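Local coordinates for methyltransferase type 12 (Clostridium thermocellum, PDB 3JWG), which probably transfers a methyl group from S-adenosyl-L-methionine to the 2'-hydroxyl of the 3'-terminal nucleotide of small RNAs, this chain being its methyltransferase domain, at residues D104-I109 with T131-V136. Numbering follows the deposited sequence.
With MG (magnesium ion), chain B.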
ATOM      1  N   ASP A 104      -0.328  11.080   7.930  1.00 15.40           N
ATOM      2  CA  ASP A 104       1.062  11.430   7.632  1.00 15.26           C
ATOM      3  C   ASP A 104       1.545  10.637   6.416  1.00 15.62           C
ATOM      4  O   ASP A 104       2.393  11.096   5.653  1.00 15.73           O
ATOM      5  CB  ASP A 104       1.987  11.103   8.812  1.00 17.39           C
ATOM      6  CG  ASP A 104       1.718  11.964  10.030  1.00 19.18           C
ATOM      7  OD1 ASP A 104       1.529  13.195   9.873  1.00 19.89           O
ATOM      8  OD2 ASP A 104       1.713  11.403  11.143  1.00 19.88           O
ATOM      9  N   ALA A 105       1.008   9.435   6.252  1.00 12.77           N
ATOM     10  CA  ALA A 105       1.406   8.595   5.133  1.00 15.12           C
ATOM     11  C   ALA A 105       0.301   7.639   4.725  1.00 15.76           C
ATOM     12  O   ALA A 105      -0.532   7.248   5.548  1.00 15.26           O
ATOM     13  CB  ALA A 105       2.659   7.794   5.501  1.00 15.13           C
ATOM     14  N   ALA A 106       0.303   7.275   3.447  1.00 13.69           N
ATOM     15  CA  ALA A 106      -0.662   6.329   2.916  1.00 14.96           C
ATOM     16  C   ALA A 106       0.146   5.196   2.291  1.00 14.07           C
ATOM     17  O   ALA A 106       1.177   5.434   1.654  1.00 15.94           O
ATOM     18  CB  ALA A 106      -1.548   6.990   1.854  1.00 13.37           C
ATOM     19  N   THR A 107      -0.306   3.968   2.504  1.00 14.29           N
ATOM     20  CA  THR A 107       0.356   2.801   1.937  1.00 15.62           C
ATOM     21  C   THR A 107      -0.615   2.157   0.945  1.00 15.38           C
ATOM     22  O   THR A 107      -1.830   2.111   1.175  1.00 16.29           O
ATOM     23  CB  THR A 107       0.758   1.783   3.032  1.00 15.77           C
ATOM     24  OG1 THR A 107      -0.392   1.434   3.806  1.00 18.28           O
ATOM     25  CG2 THR A 107       1.820   2.388   3.963  1.00 16.40           C
ATOM     26  N   VAL A 108      -0.064   1.670  -0.160  1.00 13.79           N
ATOM     27  CA  VAL A 108      -0.833   1.063  -1.236  1.00 14.86           C
ATOM     28  C   VAL A 108      -0.113  -0.219  -1.641  1.00 15.46           C
ATOM     29  O   VAL A 108       0.848  -0.185  -2.406  1.00 16.55           O
ATOM     30  CB  VAL A 108      -0.886   2.030  -2.444  1.00 13.54           C
ATOM     31  CG1 VAL A 108      -1.746   1.452  -3.554  1.00 14.97           C
ATOM     32  CG2 VAL A 108      -1.418   3.388  -1.988  1.00 14.47           C
ATOM     33  N   ILE A 109      -0.574  -1.346  -1.111  1.00 16.17           N
ATOM     34  CA  ILE A 109       0.051  -2.631  -1.388  1.00 19.00           C
ATOM     35  C   ILE A 109      -0.918  -3.576  -2.097  1.00 19.13           C
ATOM     36  O   ILE A 109      -2.038  -3.778  -1.645  1.00 19.73           O
ATOM     37  CB  ILE A 109       0.531  -3.280  -0.072  1.00 19.58           C
ATOM     38  CG1 ILE A 109       1.379  -2.274   0.710  1.00 20.04           C
ATOM     39  CG2 ILE A 109       1.314  -4.560  -0.366  1.00 22.30           C
ATOM     40  CD1 ILE A 109       1.756  -2.730   2.099  1.00 22.02           C
ATOM     41  N   THR A 131      -6.289  12.394  -0.470  1.00 23.47           N
ATOM     42  CA  THR A 131      -5.574  11.999   0.735  1.00 21.07           C
ATOM     43  C   THR A 131      -4.327  12.877   0.881  1.00 20.60           C
ATOM     44  O   THR A 131      -4.080  13.454   1.940  1.00 16.83           O
ATOM     45  CB  THR A 131      -5.213  10.512   0.648  1.00 21.66           C
ATOM     46  OG1 THR A 131      -6.376   9.792   0.220  1.00 22.73           O
ATOM     47  CG2 THR A 131      -4.780   9.973   2.000  1.00 21.21           C
ATOM     48  N   ARG A 132      -3.555  12.970  -0.196  1.00 18.50           N
ATOM     49  CA  ARG A 132      -2.357  13.806  -0.250  1.00 19.17           C
ATOM     50  C   ARG A 132      -1.509  13.858   1.025  1.00 18.27           C
ATOM     51  O   ARG A 132      -1.308  14.933   1.599  1.00 18.35           O
ATOM     52  CB  ARG A 132      -2.781  15.228  -0.654  1.00 19.52           C
ATOM     53  CG  ARG A 132      -1.678  16.118  -1.197  1.00 19.86           C
ATOM     54  CD  ARG A 132      -2.276  17.389  -1.813  1.00 24.32           C
ATOM     55  NE  ARG A 132      -1.262  18.237  -2.439  1.00 20.64           N
ATOM     56  CZ  ARG A 132      -0.662  17.975  -3.599  1.00 25.03           C
ATOM     57  NH1 ARG A 132      -0.968  16.881  -4.292  1.00 24.06           N
ATOM     58  NH2 ARG A 132       0.267  18.804  -4.060  1.00 22.70           N
ATOM     59  N   PRO A 133      -0.988  12.704   1.479  1.00 16.96           N
ATOM     60  CA  PRO A 133      -0.161  12.682   2.692  1.00 16.67           C
ATOM     61  C   PRO A 133       1.286  13.078   2.372  1.00 16.64           C
ATOM     62  O   PRO A 133       1.683  13.114   1.206  1.00 16.61           O
ATOM     63  CB  PRO A 133      -0.280  11.231   3.158  1.00 14.98           C
ATOM     64  CG  PRO A 133      -0.293  10.485   1.836  1.00 16.44           C
ATOM     65  CD  PRO A 133      -1.228  11.335   0.977  1.00 16.33           C
ATOM     66  N   GLN A 134       2.068  13.378   3.406  1.00 16.40           N
ATOM     67  CA  GLN A 134       3.459  13.766   3.206  1.00 16.03           C
ATOM     68  C   GLN A 134       4.229  12.649   2.497  1.00 14.91           C
ATOM     69  O   GLN A 134       5.103  12.913   1.673  1.00 16.73           O
ATOM     70  CB  GLN A 134       4.119  14.078   4.548  1.00 16.99           C
ATOM     71  CG  GLN A 134       5.610  14.339   4.437  1.00 21.63           C
ATOM     72  CD  GLN A 134       5.936  15.578   3.624  1.00 23.75           C
ATOM     73  OE1 GLN A 134       7.024  15.690   3.059  1.00 30.39           O
ATOM     74  NE2 GLN A 134       5.002  16.522   3.573  1.00 23.46           N
ATOM     75  N   THR A 135       3.892  11.405   2.815  1.00 14.53           N
ATOM     76  CA  THR A 135       4.552  10.252   2.195  1.00 14.96           C
ATOM     77  C   THR A 135       3.548   9.238   1.649  1.00 14.48           C
ATOM     78  O   THR A 135       2.551   8.932   2.298  1.00 14.72           O
ATOM     79  CB  THR A 135       5.442   9.504   3.213  1.00 16.60           C
ATOM     80  OG1 THR A 135       6.409  10.409   3.765  1.00 20.45           O
ATOM     81  CG2 THR A 135       6.168   8.333   2.536  1.00 16.86           C
ATOM     82  N   VAL A 136       3.809   8.726   0.450  1.00 13.21           N
ATOM     83  CA  VAL A 136       2.952   7.696  -0.137  1.00 13.12           C
ATOM     84  C   VAL A 136       3.875   6.537  -0.506  1.00 14.01           C
ATOM     85  O   VAL A 136       4.912   6.744  -1.136  1.00 14.21           O
ATOM     86  CB  VAL A 136       2.229   8.176  -1.414  1.00 14.55           C
ATOM     87  CG1 VAL A 136       1.441   7.017  -2.022  1.00 14.51           C
ATOM     88  CG2 VAL A 136       1.295   9.341  -1.090  1.00 16.35           C
TER
HETATM   89 MG    MG B 220      -2.928  -3.788   0.509  1.00 24.24          MG
HETATM   90  O   HOH W   1       5.146  10.800   6.158  1.00 20.24           O
HETATM   91  O   HOH W   2      -2.704  -1.390   0.634  1.00 15.00           O
HETATM   92  O   HOH W   3      -1.953  -3.832   2.863  1.00 17.75           O
HETATM   93  O   HOH W   4      -2.795  -6.275   1.013  1.00 36.50           O
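Strands 105-109 and 135-141 are parallel neighbours in the Rossmann-like methyltransferase sheet, and they first pair where Ala105 lies beside Thr135 and Ala106 beside Val136. Thr135 bonds through both of its backbone polar groups: its N donates to Asp104 O (3.2 Å) and its O accepts from Ala106 N (3.0 Å), two residues further along the partner segment. Val136 CA adds a weaker C-H...O contact to Ala106 O at 3.4 Å. Water 1 donates to Asp104 O and also hydrogen-bonds Thr135 OG1; with chi1 -57° that hydroxyl lies beside its own backbone N, the group that bonds Asp104 O, which lets one water span both. The two strands belong to a right-handed beta-alpha-beta crossover whose connection contains helix 117-131. Arg132, the first residue past that helix, takes a positive phi, and the chain then runs to Pro133, which turns its ring toward the first strand. Pro133 CG rests 3.7 Å from Ala106 CB, while its CB lies equally far from Ala105 CA; a rigid ring suits the loop that leads into the strand, and a methyl lets it come close. On the face that carries Ala105 and Thr135, where Leu25 of helix 13-27 packs on Ala105, their CB atoms are 4.0 Å apart, the short methyl of Ala105 lying beside the beta-branched Thr135. On the opposite face, which carries Ala106 and Val136, Val136 meets helix 117-131 with Val108, both branched residues well suited to strands. Beyond the pairing, at the C-terminal end of strand 105-109, Ile109 O binds the magnesium ion at 2.3 Å, together with three waters and Gly37 O; water 2 also accepts from Ile109 N.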